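PDB 2Y6U: peroxisomal membrane protein LPX1 from Saccharomyces cerevisiae, which hydrolyses acyl esters in yeast peroxisomes, with triacylglycerol lipase and phospholipase A activity. Local coordinates for residues Arg286-Val291 with Asn312-Val317; Leu138-Gly143 with Leu164-Glu169; Met63-Trp68 with Ile236-Thr241; Val95-Ser100 with Thr255-Ala260. All coordinates share one frame; numbering follows the deposited sequence.

Contact 1 (Arg286-Val291 with Asn312-Val317); sequences RTIHIV and NYHLDV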
loop_
_atom_site.group_PDB
_atom_site.type_symbol
_atom_site.label_atom_id
_atom_site.label_comp_id
_atom_site.label_asym_id
_atom_site.label_seq_id
_atom_site.Cartn_x
_atom_site.Cartn_y
_atom_site.Cartn_z
ATOM N N ARG A 286 -0.800 2.303 19.522
ATOM C CA ARG A 286 -0.048 1.777 20.620
ATOM C C ARG A 286 0.966 0.762 20.107
ATOM O O ARG A 286 0.597 -0.182 19.415
ATOM C CB ARG A 286 -1.037 1.054 21.530
ATOM C CG ARG A 286 -0.343 0.345 22.676
ATOM C CD ARG A 286 -0.138 1.271 23.717
ATOM N NE ARG A 286 0.218 0.760 25.068
ATOM C CZ ARG A 286 0.983 1.456 25.940
ATOM N NH1 ARG A 286 1.533 2.661 25.626
ATOM N NH2 ARG A 286 1.221 0.936 27.151
ATOM N N THR A 287 2.230 0.956 20.465
ATOM C CA THR A 287 3.336 0.163 20.012
ATOM C C THR A 287 4.192 -0.244 21.198
ATOM O O THR A 287 4.679 0.625 22.066
ATOM C CB THR A 287 4.144 1.001 19.005
ATOM O OG1 THR A 287 3.309 1.380 17.925
ATOM C CG2 THR A 287 5.353 0.164 18.474
ATOM N N ILE A 288 4.279 -1.537 21.384
ATOM C CA ILE A 288 5.099 -2.128 22.425
ATOM C C ILE A 288 6.437 -2.501 21.804
ATOM O O ILE A 288 6.478 -3.174 20.770
ATOM C CB ILE A 288 4.446 -3.419 22.923
ATOM C CG1 ILE A 288 2.981 -3.220 23.269
ATOM C CG2 ILE A 288 5.253 -4.021 24.054
ATOM C CD1 ILE A 288 2.646 -2.009 24.316
ATOM N N HIS A 289 7.537 -2.163 22.465
ATOM C CA HIS A 289 8.851 -2.429 21.971
ATOM C C HIS A 289 9.492 -3.303 23.007
ATOM O O HIS A 289 9.640 -2.911 24.156
ATOM C CB HIS A 289 9.548 -1.097 21.829
ATOM C CG HIS A 289 10.908 -1.159 21.225
ATOM N ND1 HIS A 289 11.717 -0.041 21.170
ATOM C CD2 HIS A 289 11.611 -2.181 20.660
ATOM C CE1 HIS A 289 12.845 -0.371 20.586
ATOM N NE2 HIS A 289 12.802 -1.648 20.238
ATOM N N ILE A 290 9.759 -4.554 22.649
ATOM C CA ILE A 290 10.315 -5.520 23.549
ATOM C C ILE A 290 11.756 -5.697 23.125
ATOM O O ILE A 290 12.065 -5.993 21.956
ATOM C CB ILE A 290 9.585 -6.850 23.499
ATOM C CG1 ILE A 290 8.103 -6.662 23.866
ATOM C CG2 ILE A 290 10.293 -7.938 24.466
ATOM C CD1 ILE A 290 7.201 -7.894 23.803
ATOM N N VAL A 291 12.660 -5.476 24.063
ATOM C CA VAL A 291 14.090 -5.613 23.775
ATOM C C VAL A 291 14.709 -6.565 24.765
ATOM O O VAL A 291 14.247 -6.723 25.889
ATOM C CB VAL A 291 14.862 -4.295 23.735
ATOM C CG1 VAL A 291 14.209 -3.225 22.779
ATOM C CG2 VAL A 291 15.025 -3.720 25.153
ATOM N N ASN A 312 2.758 6.762 20.883
ATOM C CA ASN A 312 2.143 5.917 21.880
ATOM C C ASN A 312 3.013 4.714 22.052
ATOM O O ASN A 312 2.857 3.702 21.375
ATOM C CB ASN A 312 0.697 5.542 21.468
ATOM C CG ASN A 312 -0.114 4.880 22.595
ATOM O OD1 ASN A 312 0.437 4.621 23.698
ATOM N ND2 ASN A 312 -1.403 4.602 22.349
ATOM N N TYR A 313 3.977 4.802 22.964
ATOM C CA TYR A 313 5.108 3.881 22.989
ATOM C C TYR A 313 5.327 3.313 24.385
ATOM O O TYR A 313 5.157 4.068 25.414
ATOM C CB TYR A 313 6.333 4.694 22.628
ATOM C CG TYR A 313 7.670 3.973 22.704
ATOM C CD1 TYR A 313 8.147 3.251 21.664
ATOM C CD2 TYR A 313 8.445 3.983 23.908
ATOM C CE1 TYR A 313 9.301 2.603 21.702
ATOM C CE2 TYR A 313 9.600 3.381 23.953
ATOM C CZ TYR A 313 10.077 2.677 22.871
ATOM O OH TYR A 313 11.299 2.071 22.938
ATOM N N HIS A 314 5.644 2.009 24.456
ATOM C CA HIS A 314 5.965 1.366 25.708
ATOM C C HIS A 314 7.134 0.441 25.491
ATOM O O HIS A 314 7.072 -0.416 24.603
ATOM C CB HIS A 314 4.796 0.547 26.209
ATOM C CG HIS A 314 5.120 -0.277 27.441
ATOM N ND1 HIS A 314 4.805 0.121 28.729
ATOM C CD2 HIS A 314 5.795 -1.446 27.578
ATOM C CE1 HIS A 314 5.191 -0.810 29.585
ATOM N NE2 HIS A 314 5.846 -1.745 28.923
ATOM N N LEU A 315 8.190 0.548 26.295
ATOM C CA LEU A 315 9.335 -0.345 26.219
ATOM C C LEU A 315 9.207 -1.421 27.312
ATOM O O LEU A 315 8.890 -1.114 28.498
ATOM C CB LEU A 315 10.681 0.426 26.458
ATOM C CG LEU A 315 11.960 -0.458 26.316
ATOM C CD1 LEU A 315 12.277 -0.788 24.807
ATOM C CD2 LEU A 315 13.085 0.199 27.133
ATOM N N ASP A 316 9.491 -2.697 26.949
ATOM C CA ASP A 316 9.702 -3.758 27.938
ATOM C C ASP A 316 11.072 -4.352 27.720
ATOM O O ASP A 316 11.433 -4.651 26.596
ATOM C CB ASP A 316 8.809 -4.968 27.754
ATOM C CG ASP A 316 7.511 -4.781 28.275
ATOM O OD1 ASP A 316 7.373 -4.403 29.490
ATOM O OD2 ASP A 316 6.609 -4.891 27.425
ATOM N N VAL A 317 11.827 -4.487 28.767
ATOM C CA VAL A 317 13.217 -4.991 28.659
ATOM C C VAL A 317 13.175 -6.410 29.269
ATOM O O VAL A 317 12.723 -6.582 30.403
ATOM C CB VAL A 317 14.184 -4.075 29.396
ATOM C CG1 VAL A 317 15.598 -4.627 29.473
ATOM C CG2 VAL A 317 14.258 -2.653 28.716
HETATM O O HOH W 1 2.809 4.060 27.503
#
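Arg286 reaches over to Asn312 and His314 at the start of two parallel strands, 286-292 and 313-318, the last pair on one side of the alpha/beta-hydrolase sheet. Its chain turns at chi2 (85°), which lays the guanidinium over the neighbouring strand: His314 CB sits over one face, while Asn312 OD1, at the edge, accepts from Arg286 NH1 at 3.0 Å in a bent bond tilted from the amide plane. A water in the guanidinium plane accepts a second bond from NH1 and donates one to Tyr313 O. Cutting Arg286 back to an alanine is likely to leave Asn312 OD1 and this water without their donor and uncover His314 CB. The backbones are joined in parallel register, with His289 central: its N gives to His314 O and its O accepts from Asp316 N, both at 2.8 Å. On the face carrying Thr287, His289 and Val291, the rings of His289 and Tyr313 meet rim to rim with planes 72° apart, and His289 ND1 bonds Tyr313 OH at 2.8 Å. Leu315 lies alongside and sets CD1 over the imidazole face, 4.0 Å from the centroid, while also touching Val291 CG1. On the other face Asp316 is gripped from helix 330-347 by Arg336 and His340. From its own strand, His314 NE2 reaches Asp316 OD1 at 3.1 Å, in the plane of the imidazole but above that of the carboxylate.

Contact 2 (Leu138-Gly143 with Leu164-Glu169); sequences LNVVIG and LLILIE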
loop_
_atom_site.group_PDB
_atom_site.type_symbol
_atom_site.label_atom_id
_atom_site.label_comp_id
_atom_site.label_asym_id
_atom_site.label_seq_id
_atom_site.Cartn_x
_atom_site.Cartn_y
_atom_site.Cartn_z
ATOM N N LEU A 138 -10.175 -6.896 16.741
ATOM C CA LEU A 138 -8.987 -6.133 17.023
ATOM C C LEU A 138 -7.801 -6.951 16.512
ATOM O O LEU A 138 -7.712 -8.119 16.753
ATOM C CB LEU A 138 -8.807 -5.893 18.514
ATOM C CG LEU A 138 -9.819 -4.888 19.152
ATOM C CD1 LEU A 138 -9.703 -4.811 20.708
ATOM C CD2 LEU A 138 -9.742 -3.395 18.531
ATOM N N ASN A 139 -6.943 -6.270 15.767
ATOM C CA ASN A 139 -5.892 -6.949 15.092
ATOM C C ASN A 139 -4.578 -6.504 15.649
ATOM O O ASN A 139 -4.344 -5.286 15.788
ATOM C CB ASN A 139 -5.961 -6.561 13.637
ATOM C CG ASN A 139 -7.294 -6.984 12.929
ATOM O OD1 ASN A 139 -7.850 -8.045 13.203
ATOM N ND2 ASN A 139 -7.860 -6.048 12.127
ATOM N N VAL A 140 -3.699 -7.454 15.855
ATOM C CA VAL A 140 -2.407 -7.199 16.494
ATOM C C VAL A 140 -1.312 -7.777 15.611
ATOM O O VAL A 140 -1.481 -8.875 15.092
ATOM C CB VAL A 140 -2.319 -7.930 17.820
ATOM C CG1 VAL A 140 -0.873 -7.648 18.528
ATOM C CG2 VAL A 140 -3.535 -7.632 18.706
ATOM N N VAL A 141 -0.269 -7.001 15.334
ATOM C CA VAL A 141 0.888 -7.507 14.559
ATOM C C VAL A 141 2.054 -7.578 15.493
ATOM O O VAL A 141 2.253 -6.670 16.269
ATOM C CB VAL A 141 1.202 -6.646 13.307
ATOM C CG1 VAL A 141 1.463 -5.169 13.680
ATOM C CG2 VAL A 141 2.382 -7.275 12.430
ATOM N N ILE A 142 2.739 -8.704 15.454
ATOM C CA ILE A 142 3.847 -8.990 16.301
ATOM C C ILE A 142 5.021 -9.346 15.377
ATOM O O ILE A 142 4.957 -10.274 14.549
ATOM C CB ILE A 142 3.601 -10.147 17.305
ATOM C CG1 ILE A 142 2.294 -9.968 18.091
ATOM C CG2 ILE A 142 4.899 -10.371 18.194
ATOM C CD1 ILE A 142 1.067 -10.624 17.443
ATOM N N GLY A 143 6.127 -8.606 15.464
ATOM C CA GLY A 143 7.218 -8.852 14.553
ATOM C C GLY A 143 8.537 -8.867 15.273
ATOM O O GLY A 143 8.770 -8.031 16.164
ATOM N N LEU A 164 -2.779 -2.637 17.389
ATOM C CA LEU A 164 -1.686 -2.785 18.377
ATOM C C LEU A 164 -0.483 -3.403 17.651
ATOM O O LEU A 164 -0.638 -4.401 16.884
ATOM C CB LEU A 164 -2.159 -3.701 19.499
ATOM C CG LEU A 164 -1.097 -4.064 20.542
ATOM C CD1 LEU A 164 -0.689 -2.753 21.314
ATOM C CD2 LEU A 164 -1.680 -5.103 21.518
ATOM N N LEU A 165 0.701 -2.813 17.829
ATOM C CA LEU A 165 1.970 -3.298 17.249
ATOM C C LEU A 165 2.829 -3.756 18.386
ATOM O O LEU A 165 2.939 -3.042 19.428
ATOM C CB LEU A 165 2.685 -2.175 16.513
ATOM C CG LEU A 165 2.217 -1.881 15.092
ATOM C CD1 LEU A 165 0.744 -1.443 14.915
ATOM C CD2 LEU A 165 3.252 -0.883 14.523
ATOM N N ILE A 166 3.430 -4.930 18.261
ATOM C CA ILE A 166 4.347 -5.444 19.240
ATOM C C ILE A 166 5.638 -5.778 18.465
ATOM O O ILE A 166 5.666 -6.638 17.572
ATOM C CB ILE A 166 3.837 -6.696 19.956
ATOM C CG1 ILE A 166 2.461 -6.407 20.610
ATOM C CG2 ILE A 166 4.939 -7.163 20.976
ATOM C CD1 ILE A 166 1.865 -7.576 21.394
ATOM N N LEU A 167 6.679 -5.030 18.737
ATOM C CA LEU A 167 7.926 -5.134 18.035
ATOM C C LEU A 167 8.949 -5.749 18.950
ATOM O O LEU A 167 9.265 -5.180 20.018
ATOM C CB LEU A 167 8.360 -3.705 17.619
ATOM C CG LEU A 167 7.331 -2.782 16.993
ATOM C CD1 LEU A 167 7.972 -1.406 16.696
ATOM C CD2 LEU A 167 6.726 -3.370 15.717
ATOM N N ILE A 168 9.513 -6.893 18.568
ATOM C CA ILE A 168 10.477 -7.564 19.417
ATOM C C ILE A 168 11.812 -7.340 18.706
ATOM O O ILE A 168 12.048 -7.849 17.607
ATOM C CB ILE A 168 10.190 -9.034 19.563
ATOM C CG1 ILE A 168 8.745 -9.296 20.104
ATOM C CG2 ILE A 168 11.305 -9.702 20.481
ATOM C CD1 ILE A 168 8.239 -10.748 19.773
ATOM N N GLU A 169 12.709 -6.607 19.314
ATOM C CA GLU A 169 13.996 -6.324 18.716
ATOM C C GLU A 169 13.955 -5.891 17.256
ATOM O O GLU A 169 14.640 -6.485 16.369
ATOM C CB GLU A 169 14.876 -7.559 18.840
ATOM C CG GLU A 169 15.372 -7.821 20.228
ATOM C CD GLU A 169 16.599 -6.861 20.611
ATOM O OE1 GLU A 169 17.471 -6.676 19.766
ATOM O OE2 GLU A 169 16.692 -6.394 21.750
#
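Val141 and Leu165 point the same way from adjacent parallel strands and lie side by side, with Val141 CG1 3.7 Å from Leu165 CG. Because CG1 of Val141 stands between its backbone N and carbonyl carbon (chi1 57°), this methyl is directed at the leucine. On the opposite face Val140 CG1 touches both Leu164 CD2 and Ile166 CD1, each at 4.0 Å. These branched chains fill the middle of the contact tightly, where the backbone is firmly laced as well: Val141 N to Leu164 O, Ile166 N to Val141 O at 2.9 Å, and Gly143 N to Ile166 O. The last bond, Ile168 N to Gly143 O at 2.8 Å, is almost straight (177°). The start is looser. Leu164 N reaches Asn139 O only weakly, at 3.5 Å, and Leu138, partly exposed, turns instead to strand 51-58. Gly143 opens a GxSxG pattern consistent with the nucleophile elbow of alpha/beta hydrolases. The pair forms the two strands of a beta-alpha-beta unit: helix 146-157 crosses between them and covers Val141, Leu165 and Leu167 with Ala151 and Leu152, while strands 51-58 and 286-292 flank it in the sheet.

Contact 3 (Met63-Trp68 with Ile236-Thr241); sequences MSKVVW and IDFERT
Phe238, its CG anti to the backbone N (chi1 171°), pushes its ring into the loop 63-68, where three consecutive residues receive it. Val66 lies over one face, its CB 4.1 Å from the ring centroid, the two side chains sliding past each other in opposite directions. Ser64 OG comes to 3.2 Å from Phe238 CE2, while the Lys65 and Phe238 side chains cross at about a right angle, Lys65 CE lying 3.8 Å from Phe238 CE1. With the phenylalanine replaced by an alanine, a gap is likely to open between Ser64, Lys65 and Val66, and Lys256 would lose its cation-pi partner. The loop is shaped by an ST turn: OG of Ser64 accepts from Val66 N at 3.2 Å. Helix 229-239 belongs to the region inserted between strands 164-168 and 286-292, the usual place for the cap of an alpha/beta hydrolase, so Phe238 probably docks a cap on a loop that follows core strand 51-58. Beside the ring, two waters replace direct bonds: both donate to Glu239 OE2 at 2.7 Å, one of them also to Met63 O, while the other bonds Ser64 OG. Glu239 is fixed by Met257 N at OE1, and Lys65 NZ is anchored by Asp36.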
loop_
_atom_site.group_PDB
_atom_site.type_symbol
_atom_site.label_atom_id
_atom_site.label_comp_id
_atom_site.label_asym_id
_atom_site.label_seq_id
_atom_site.Cartn_x
_atom_site.Cartn_y
_atom_site.Cartn_z
ATOM N N MET A 63 14.968 -16.653 9.617
ATOM C CA MET A 63 14.142 -17.620 10.359
ATOM C C MET A 63 12.957 -17.994 9.508
ATOM O O MET A 63 13.065 -18.049 8.275
ATOM C CB MET A 63 13.768 -17.009 11.752
ATOM C CG MET A 63 14.978 -16.640 12.526
ATOM S SD MET A 63 14.669 -16.612 14.282
ATOM C CE MET A 63 15.893 -15.480 14.852
ATOM N N SER A 64 11.796 -18.233 10.112
ATOM C CA SER A 64 10.578 -18.599 9.350
ATOM C C SER A 64 9.430 -18.499 10.319
ATOM O O SER A 64 9.648 -18.307 11.495
ATOM C CB SER A 64 10.670 -20.055 8.831
ATOM O OG SER A 64 10.575 -20.999 9.922
ATOM N N LYS A 65 8.258 -18.832 9.846
ATOM C CA LYS A 65 7.051 -18.815 10.613
ATOM C C LYS A 65 7.075 -19.852 11.745
ATOM O O LYS A 65 6.368 -19.688 12.716
ATOM C CB LYS A 65 5.905 -19.079 9.695
ATOM C CG LYS A 65 5.897 -20.514 9.156
ATOM C CD LYS A 65 4.753 -20.765 8.138
ATOM C CE LYS A 65 5.063 -22.108 7.475
ATOM N NZ LYS A 65 4.063 -22.554 6.422
ATOM N N VAL A 66 7.939 -20.863 11.644
ATOM C CA VAL A 66 7.937 -21.943 12.604
ATOM C C VAL A 66 8.325 -21.490 14.028
ATOM O O VAL A 66 7.937 -22.136 15.032
ATOM C CB VAL A 66 8.845 -23.134 12.181
ATOM C CG1 VAL A 66 10.379 -22.941 12.535
ATOM C CG2 VAL A 66 8.277 -24.421 12.801
ATOM N N VAL A 67 9.057 -20.379 14.118
ATOM C CA VAL A 67 9.549 -19.896 15.413
ATOM C C VAL A 67 8.417 -19.430 16.326
ATOM O O VAL A 67 8.604 -19.313 17.547
ATOM C CB VAL A 67 10.582 -18.748 15.282
ATOM C CG1 VAL A 67 11.813 -19.255 14.435
ATOM C CG2 VAL A 67 9.964 -17.439 14.739
ATOM N N TRP A 68 7.227 -19.247 15.747
ATOM C CA TRP A 68 6.076 -18.868 16.525
ATOM C C TRP A 68 5.171 -20.017 16.914
ATOM O O TRP A 68 4.239 -19.849 17.741
ATOM C CB TRP A 68 5.272 -17.819 15.785
ATOM C CG TRP A 68 6.031 -16.679 15.258
ATOM C CD1 TRP A 68 6.297 -16.422 13.950
ATOM C CD2 TRP A 68 6.629 -15.596 16.011
ATOM N NE1 TRP A 68 6.969 -15.240 13.827
ATOM C CE2 TRP A 68 7.181 -14.695 15.058
ATOM C CE3 TRP A 68 6.737 -15.300 17.342
ATOM C CZ2 TRP A 68 7.840 -13.577 15.418
ATOM C CZ3 TRP A 68 7.373 -14.091 17.708
ATOM C CH2 TRP A 68 7.909 -13.275 16.747
ATOM N N ILE A 236 14.741 -27.232 13.468
ATOM C CA ILE A 236 15.468 -28.330 12.848
ATOM C C ILE A 236 14.581 -29.140 11.930
ATOM O O ILE A 236 14.936 -29.429 10.776
ATOM C CB ILE A 236 16.170 -29.208 13.921
ATOM C CG1 ILE A 236 17.349 -28.431 14.545
ATOM C CG2 ILE A 236 16.598 -30.581 13.313
ATOM C CD1 ILE A 236 17.875 -28.976 15.992
ATOM N N ASP A 237 13.396 -29.476 12.409
ATOM C CA ASP A 237 12.464 -30.303 11.658
ATOM C C ASP A 237 11.849 -29.545 10.473
ATOM O O ASP A 237 11.546 -30.159 9.413
ATOM C CB ASP A 237 11.360 -30.845 12.591
ATOM C CG ASP A 237 11.893 -31.928 13.574
ATOM O OD1 ASP A 237 12.862 -32.606 13.212
ATOM O OD2 ASP A 237 11.376 -32.067 14.714
ATOM N N PHE A 238 11.634 -28.251 10.640
ATOM C CA PHE A 238 10.934 -27.447 9.590
ATOM C C PHE A 238 11.884 -27.152 8.409
ATOM O O PHE A 238 11.497 -27.175 7.239
ATOM C CB PHE A 238 10.428 -26.176 10.175
ATOM C CG PHE A 238 9.890 -25.194 9.157
ATOM C CD1 PHE A 238 8.583 -25.271 8.735
ATOM C CD2 PHE A 238 10.692 -24.180 8.670
ATOM C CE1 PHE A 238 8.102 -24.373 7.803
ATOM C CE2 PHE A 238 10.241 -23.305 7.768
ATOM C CZ PHE A 238 8.939 -23.382 7.325
ATOM N N GLU A 239 13.146 -26.888 8.734
ATOM C CA GLU A 239 14.146 -26.512 7.734
ATOM C C GLU A 239 14.633 -27.693 6.917
ATOM O O GLU A 239 15.178 -27.499 5.843
ATOM C CB GLU A 239 15.353 -25.789 8.402
ATOM C CG GLU A 239 15.110 -24.370 8.957
ATOM C CD GLU A 239 14.800 -23.332 7.822
ATOM O OE1 GLU A 239 15.203 -23.624 6.648
ATOM O OE2 GLU A 239 14.261 -22.203 8.127
ATOM N N ARG A 240 14.512 -28.925 7.434
ATOM C CA ARG A 240 15.165 -30.049 6.789
ATOM C C ARG A 240 14.501 -30.350 5.442
ATOM O O ARG A 240 13.293 -30.539 5.404
ATOM C CB ARG A 240 15.076 -31.281 7.700
ATOM C CG ARG A 240 15.666 -32.534 7.158
ATOM C CD ARG A 240 15.310 -33.714 8.082
ATOM N NE ARG A 240 16.052 -33.724 9.338
ATOM C CZ ARG A 240 15.549 -33.497 10.567
ATOM N NH1 ARG A 240 14.266 -33.219 10.760
ATOM N NH2 ARG A 240 16.349 -33.567 11.632
ATOM N N THR A 241 15.279 -30.317 4.353
ATOM C CA THR A 241 14.856 -30.843 3.044
ATOM C C THR A 241 15.934 -31.817 2.484
ATOM O O THR A 241 17.162 -31.644 2.711
ATOM C CB THR A 241 14.482 -29.742 1.993
ATOM O OG1 THR A 241 15.637 -29.376 1.215
ATOM C CG2 THR A 241 13.817 -28.504 2.640
HETATM O O HOH W 2 13.466 -20.210 6.478
HETATM O O HOH W 3 12.939 -21.968 10.438
#

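Contact 4 (Val95-Ser100 with Thr255-Ala260); sequences VNHGDS and TKMEQA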
loop_
_atom_site.group_PDB
_atom_site.type_symbol
_atom_site.label_atom_id
_atom_site.label_comp_id
_atom_site.label_asym_id
_atom_site.label_seq_id
_atom_site.Cartn_x
_atom_site.Cartn_y
_atom_site.Cartn_z
ATOM N N VAL A 95 8.853 -14.091 1.185
ATOM C CA VAL A 95 9.051 -14.779 -0.098
ATOM C C VAL A 95 10.325 -15.580 -0.167
ATOM O O VAL A 95 10.353 -16.614 -0.836
ATOM C CB VAL A 95 9.013 -13.804 -1.333
ATOM C CG1 VAL A 95 7.580 -13.257 -1.615
ATOM C CG2 VAL A 95 10.077 -12.706 -1.195
ATOM N N ASN A 96 11.382 -15.111 0.520
ATOM C CA ASN A 96 12.642 -15.786 0.487
ATOM C C ASN A 96 13.024 -16.598 1.725
ATOM O O ASN A 96 14.184 -16.856 1.960
ATOM C CB ASN A 96 13.727 -14.732 0.106
ATOM C CG ASN A 96 13.899 -13.681 1.148
ATOM O OD1 ASN A 96 13.027 -13.500 1.978
ATOM N ND2 ASN A 96 15.072 -13.027 1.155
ATOM N N HIS A 97 12.014 -16.935 2.519
ATOM C CA HIS A 97 12.135 -17.723 3.744
ATOM C C HIS A 97 11.201 -18.969 3.743
ATOM O O HIS A 97 10.140 -18.927 3.150
ATOM C CB HIS A 97 11.814 -16.872 4.985
ATOM C CG HIS A 97 12.844 -15.811 5.278
ATOM N ND1 HIS A 97 12.956 -14.656 4.509
ATOM C CD2 HIS A 97 13.726 -15.677 6.305
ATOM C CE1 HIS A 97 13.970 -13.938 4.986
ATOM N NE2 HIS A 97 14.390 -14.482 6.116
ATOM N N GLY A 98 11.568 -20.008 4.479
ATOM C CA GLY A 98 10.598 -21.064 4.845
ATOM C C GLY A 98 9.963 -21.676 3.616
ATOM O O GLY A 98 10.637 -21.961 2.625
ATOM N N ASP A 99 8.652 -21.901 3.700
ATOM C CA ASP A 99 7.923 -22.645 2.665
ATOM C C ASP A 99 7.745 -21.749 1.482
ATOM O O ASP A 99 7.600 -22.255 0.342
ATOM C CB ASP A 99 6.597 -23.173 3.214
ATOM C CG ASP A 99 6.788 -24.340 4.193
ATOM O OD1 ASP A 99 7.722 -25.157 4.038
ATOM O OD2 ASP A 99 5.973 -24.446 5.126
ATOM N N SER A 100 7.793 -20.421 1.698
ATOM C CA SER A 100 7.661 -19.526 0.581
ATOM C C SER A 100 8.888 -19.618 -0.307
ATOM O O SER A 100 8.757 -19.738 -1.521
ATOM C CB SER A 100 7.507 -18.091 1.045
ATOM O OG SER A 100 6.240 -17.946 1.712
ATOM N N THR A 255 18.722 -26.717 3.685
ATOM C CA THR A 255 17.678 -26.036 4.446
ATOM C C THR A 255 16.721 -25.266 3.499
ATOM O O THR A 255 17.081 -24.890 2.389
ATOM C CB THR A 255 18.308 -25.034 5.488
ATOM O OG1 THR A 255 19.220 -24.159 4.813
ATOM C CG2 THR A 255 19.117 -25.809 6.584
ATOM N N LYS A 256 15.503 -25.015 3.973
ATOM C CA LYS A 256 14.585 -24.196 3.241
ATOM C C LYS A 256 15.198 -22.794 3.084
ATOM O O LYS A 256 15.122 -22.183 2.000
ATOM C CB LYS A 256 13.206 -24.139 3.965
ATOM C CG LYS A 256 12.559 -25.518 4.030
ATOM C CD LYS A 256 11.173 -25.440 4.556
ATOM C CE LYS A 256 10.504 -26.838 4.488
ATOM N NZ LYS A 256 9.306 -26.711 5.461
ATOM N N MET A 257 15.711 -22.256 4.186
ATOM C CA MET A 257 16.470 -21.015 4.144
ATOM C C MET A 257 17.771 -21.136 3.332
ATOM O O MET A 257 18.705 -21.892 3.723
ATOM C CB MET A 257 16.806 -20.546 5.530
ATOM C CG MET A 257 17.304 -19.098 5.604
ATOM S SD MET A 257 15.857 -17.967 5.264
ATOM C CE MET A 257 16.654 -16.679 4.236
ATOM N N GLU A 258 17.821 -20.452 2.205
ATOM C CA GLU A 258 19.002 -20.425 1.325
ATOM C C GLU A 258 20.044 -19.467 1.933
ATOM O O GLU A 258 19.716 -18.343 2.325
ATOM C CB GLU A 258 18.609 -19.955 -0.102
ATOM C CG GLU A 258 17.709 -20.906 -0.949
ATOM C CD GLU A 258 16.827 -20.153 -1.907
ATOM O OE1 GLU A 258 15.761 -19.572 -1.484
ATOM O OE2 GLU A 258 17.233 -20.036 -3.059
ATOM N N GLN A 259 21.320 -19.881 1.990
ATOM C CA GLN A 259 22.332 -19.026 2.569
ATOM C C GLN A 259 22.405 -17.679 1.845
ATOM O O GLN A 259 22.527 -16.667 2.480
ATOM C CB GLN A 259 23.724 -19.658 2.496
ATOM C CG GLN A 259 24.802 -18.774 3.135
ATOM C CD GLN A 259 26.119 -19.521 3.384
ATOM O OE1 GLN A 259 26.628 -20.164 2.510
ATOM N NE2 GLN A 259 26.628 -19.451 4.598
ATOM N N ALA A 260 22.419 -17.673 0.513
ATOM C CA ALA A 260 22.469 -16.386 -0.223
ATOM C C ALA A 260 21.343 -15.458 0.152
ATOM O O ALA A 260 21.542 -14.238 0.332
ATOM C CB ALA A 260 22.495 -16.647 -1.741
HETATM O O HOH W 4 15.643 -19.008 1.111
#
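The backbones approach most closely where His97 and Gly98 face Met257 and Lys256, with CA atoms 5.5 Å apart for His97 and Met257 and 5.3 Å for Gly98 and Lys256. Gly98 has a positive phi (57°) where the chain leads toward helix 98-103, whereas 255-258 runs as a loop up to Glu258 at the N-cap of helix 259-264. No direct backbone bond joins the two; a water accepts from Glu258 N at 2.8 Å and lies 2.7 Å from Asn96 O. Met257, bent at chi2 (71°), folds its end onto the imidazole of His97: CE sits over the face, 3.8 Å from the centroid, while SD stands obliquely, closest to CD2 of His97 at 3.3 Å. The two side chains lie side by side and point the same way. The segment 95-100 follows core strand 84-92 of the alpha/beta hydrolase sheet, and 255-260 belongs to the probable cap, so methionine and histidine meet where cap and core would join. His97 is held at NE2 by Gly62 N and, weakly, through ND1 by Asn96 OD1. Farther along, Lys256 extends past the carbonyl of Gly98, CB 3.6 Å from its O, and its NZ forms a salt bridge with Asp99 OD1 at 2.6 Å, on the syn side of the carboxylate and slightly out of its plane. The other oxygen, OD2, pairs with Lys65.

Overall arrangement
The four contacts form two pairs. Contacts 1 and 2, centres 10 Å apart, are successive strand pairings of one sheet, tied by Ile290 N to Leu167 O at 2.8 Å. Contacts 3 and 4, also 10 Å apart, fasten the probable cap to the core; their segments alternate along the chain, and Met63 O packs on His97 CD2 at 3.2 Å. Between the pairs, contacts 2 and 3 touch where Ile168 CD1 meets Trp68 CH2, although their centres are 21 Å apart. Met63 and His97 lie near the putative nucleophile elbow that Gly143 begins. A bound glycerol, probably from the crystallisation liquor, lies about 4 Å from the side chains of Glu239 and Met257 and may mark a pocket beside contacts 3 and 4.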